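Local coordinates for protein alpha-1,3-glucanase (Streptomyces thermodiastaticus, PDB 7C7D) that hydrolyses alpha-1,3-glucan, as a thermostable glycosidase of family GH87 whose catalytic unit joins a calcium-binding beta domain to a parallel beta-helix, at residues A[147-152]-A[156-161]. Sequence-based numbering, arbitrary orientation.
Sequences YVDTGW and AKTHHF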
loop_
_atom_site.group_PDB
_atom_site.type_symbol
_atom_site.label_atom_id
_atom_site.label_comp_id
_atom_site.label_asym_id
_atom_site.label_seq_id
_atom_site.Cartn_x
_atom_site.Cartn_y
_atom_site.Cartn_z
ATOM N N TYR A 147 4.272 -6.643 -15.158
ATOM C CA TYR A 147 4.096 -8.030 -15.590
ATOM C C TYR A 147 5.013 -8.966 -14.813
ATOM O O TYR A 147 6.034 -9.449 -15.325
ATOM C CB TYR A 147 4.248 -8.186 -17.110
ATOM C CG TYR A 147 3.297 -7.295 -17.874
ATOM C CD1 TYR A 147 1.999 -7.704 -18.150
ATOM C CD2 TYR A 147 3.689 -6.035 -18.297
ATOM C CE1 TYR A 147 1.116 -6.879 -18.838
ATOM C CE2 TYR A 147 2.817 -5.204 -18.978
ATOM C CZ TYR A 147 1.539 -5.635 -19.256
ATOM O OH TYR A 147 0.666 -4.819 -19.928
ATOM N N VAL A 148 4.637 -9.212 -13.565
ATOM C CA VAL A 148 5.442 -9.933 -12.591
ATOM C C VAL A 148 4.775 -11.271 -12.320
ATOM O O VAL A 148 3.573 -11.328 -12.028
ATOM C CB VAL A 148 5.572 -9.115 -11.294
ATOM C CG1 VAL A 148 6.266 -9.918 -10.210
ATOM C CG2 VAL A 148 6.299 -7.804 -11.561
ATOM N N ASP A 149 5.557 -12.342 -12.401
ATOM C CA ASP A 149 5.114 -13.676 -12.036
ATOM C C ASP A 149 5.687 -14.047 -10.675
ATOM O O ASP A 149 6.853 -13.761 -10.379
ATOM C CB ASP A 149 5.608 -14.699 -13.058
ATOM C CG ASP A 149 4.767 -14.723 -14.312
ATOM O OD1 ASP A 149 3.597 -14.298 -14.250
ATOM O OD2 ASP A 149 5.279 -15.177 -15.357
ATOM N N THR A 150 4.856 -14.682 -9.848
ATOM C CA THR A 150 5.283 -15.252 -8.570
ATOM C C THR A 150 4.688 -16.659 -8.461
ATOM O O THR A 150 3.759 -16.900 -7.688
ATOM C CB THR A 150 4.868 -14.366 -7.387
ATOM O OG1 THR A 150 3.442 -14.221 -7.369
ATOM C CG2 THR A 150 5.516 -12.984 -7.474
ATOM N N GLY A 151 5.235 -17.589 -9.248
ATOM C CA GLY A 151 4.694 -18.937 -9.309
ATOM C C GLY A 151 4.775 -19.706 -8.007
ATOM O O GLY A 151 4.048 -20.692 -7.832
ATOM N N TRP A 152 5.642 -19.282 -7.086
ATOM C CA TRP A 152 5.772 -19.949 -5.798
ATOM C C TRP A 152 4.686 -19.544 -4.809
ATOM O O TRP A 152 4.599 -20.143 -3.733
ATOM C CB TRP A 152 7.144 -19.654 -5.187
ATOM C CG TRP A 152 7.265 -18.238 -4.717
ATOM C CD1 TRP A 152 6.950 -17.754 -3.480
ATOM C CD2 TRP A 152 7.714 -17.118 -5.483
ATOM N NE1 TRP A 152 7.184 -16.403 -3.427
ATOM C CE2 TRP A 152 7.654 -15.987 -4.645
ATOM C CE3 TRP A 152 8.167 -16.961 -6.797
ATOM C CZ2 TRP A 152 8.028 -14.717 -5.076
ATOM C CZ3 TRP A 152 8.538 -15.697 -7.223
ATOM C CH2 TRP A 152 8.467 -14.594 -6.365
ATOM N N ALA A 156 -1.542 -17.303 -7.055
ATOM C CA ALA A 156 -1.209 -16.047 -7.708
ATOM C C ALA A 156 -1.145 -16.241 -9.217
ATOM O O ALA A 156 -0.747 -17.300 -9.711
ATOM C CB ALA A 156 0.132 -15.520 -7.195
ATOM N N LYS A 157 -1.563 -15.216 -9.947
ATOM C CA LYS A 157 -1.436 -15.144 -11.393
ATOM C C LYS A 157 -0.506 -13.990 -11.735
ATOM O O LYS A 157 -0.157 -13.185 -10.869
ATOM C CB LYS A 157 -2.806 -14.927 -12.052
ATOM C CG LYS A 157 -3.756 -16.103 -11.886
ATOM C CD LYS A 157 -5.060 -15.872 -12.635
ATOM C CE LYS A 157 -5.906 -17.136 -12.659
ATOM N NZ LYS A 157 -6.510 -17.414 -11.326
ATOM N N THR A 158 -0.091 -13.916 -13.005
ATOM C CA THR A 158 0.684 -12.769 -13.461
ATOM C C THR A 158 -0.021 -11.493 -13.034
ATOM O O THR A 158 -1.251 -11.386 -13.109
ATOM C CB THR A 158 0.819 -12.768 -14.984
ATOM O OG1 THR A 158 1.289 -14.042 -15.428
ATOM C CG2 THR A 158 1.809 -11.691 -15.422
ATOM N N HIS A 159 0.758 -10.530 -12.557
ATOM C CA HIS A 159 0.162 -9.365 -11.922
ATOM C C HIS A 159 1.072 -8.162 -12.144
ATOM O O HIS A 159 2.048 -8.226 -12.895
ATOM C CB HIS A 159 -0.148 -9.642 -10.441
ATOM C CG HIS A 159 1.032 -10.113 -9.647
ATOM N ND1 HIS A 159 1.421 -11.435 -9.603
ATOM C CD2 HIS A 159 1.900 -9.439 -8.856
ATOM C CE1 HIS A 159 2.477 -11.555 -8.819
ATOM N NE2 HIS A 159 2.788 -10.359 -8.349
ATOM N N HIS A 160 0.735 -7.049 -11.492
ATOM C CA HIS A 160 1.567 -5.847 -11.534
ATOM C C HIS A 160 1.589 -5.245 -12.944
ATOM O O HIS A 160 2.650 -4.961 -13.500
ATOM C CB HIS A 160 2.982 -6.161 -11.028
ATOM C CG HIS A 160 3.675 -5.025 -10.349
ATOM N ND1 HIS A 160 3.326 -4.572 -9.093
ATOM C CD2 HIS A 160 4.739 -4.284 -10.736
ATOM C CE1 HIS A 160 4.134 -3.585 -8.748
ATOM N NE2 HIS A 160 5.003 -3.393 -9.725
ATOM N N PHE A 161 0.400 -5.065 -13.528
ATOM C CA PHE A 161 0.298 -4.609 -14.911
ATOM C C PHE A 161 0.564 -3.121 -15.063
ATOM O O PHE A 161 0.938 -2.672 -16.155
ATOM C CB PHE A 161 -1.101 -4.887 -15.456
ATOM C CG PHE A 161 -1.553 -6.301 -15.263
ATOM C CD1 PHE A 161 -0.745 -7.362 -15.642
ATOM C CD2 PHE A 161 -2.790 -6.573 -14.702
ATOM C CE1 PHE A 161 -1.170 -8.665 -15.462
ATOM C CE2 PHE A 161 -3.210 -7.867 -14.512
ATOM C CZ PHE A 161 -2.401 -8.918 -14.897
#
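V148 and H159 face each other as a single antiparallel hydrogen-bonded pair, the one bridge between the two arms of a long hairpin-like loop. V148 N gives a nearly straight bond to H159 O (2.9 Å, 175° at the hydrogen), and H159 N returns one to V148 O at 3.0 Å. A third backbone bond, from Y147 N to H160 O (2.9 Å), reaches its acceptor from well above the carbonyl plane.

Among the side chains, the hydroxyl OG1 of T158 donates to D149 OD1 over 2.6 Å, on the syn side of the carboxylate. With chi1 of 55° the H159 ring is tucked over its own backbone, and its ND1 bonds K157 O in the ring plane (2.7 Å), which fixes the ring's rotation. Held this way, the ring lays one face beneath V148 O and brings CE1 up to T150 OG1 at 3.2 Å, near the ring plane. That buried hydroxyl has no hydrogen-bonding partner in the model.

V148 CG2 lies 3.7 Å from H160 CB, the two side chains running alongside one another, while Y147 CE1 and F161 CD1 are the nearest atoms of two rings that meet obliquely, their planes at 49°.

The loop links strand 133-142 to strand 163-169 of the calcium-binding beta domain. Y147 OH bonds V118 O just beyond strand 109-117, the two carboxylate oxygens of E86 each accept one backbone N-H, OE2 from H160 and OE1 from F161, and H160 ND1 bonds N402 OD1 between strands 397-399 and 407-410, tying the loop to the parallel beta-helix.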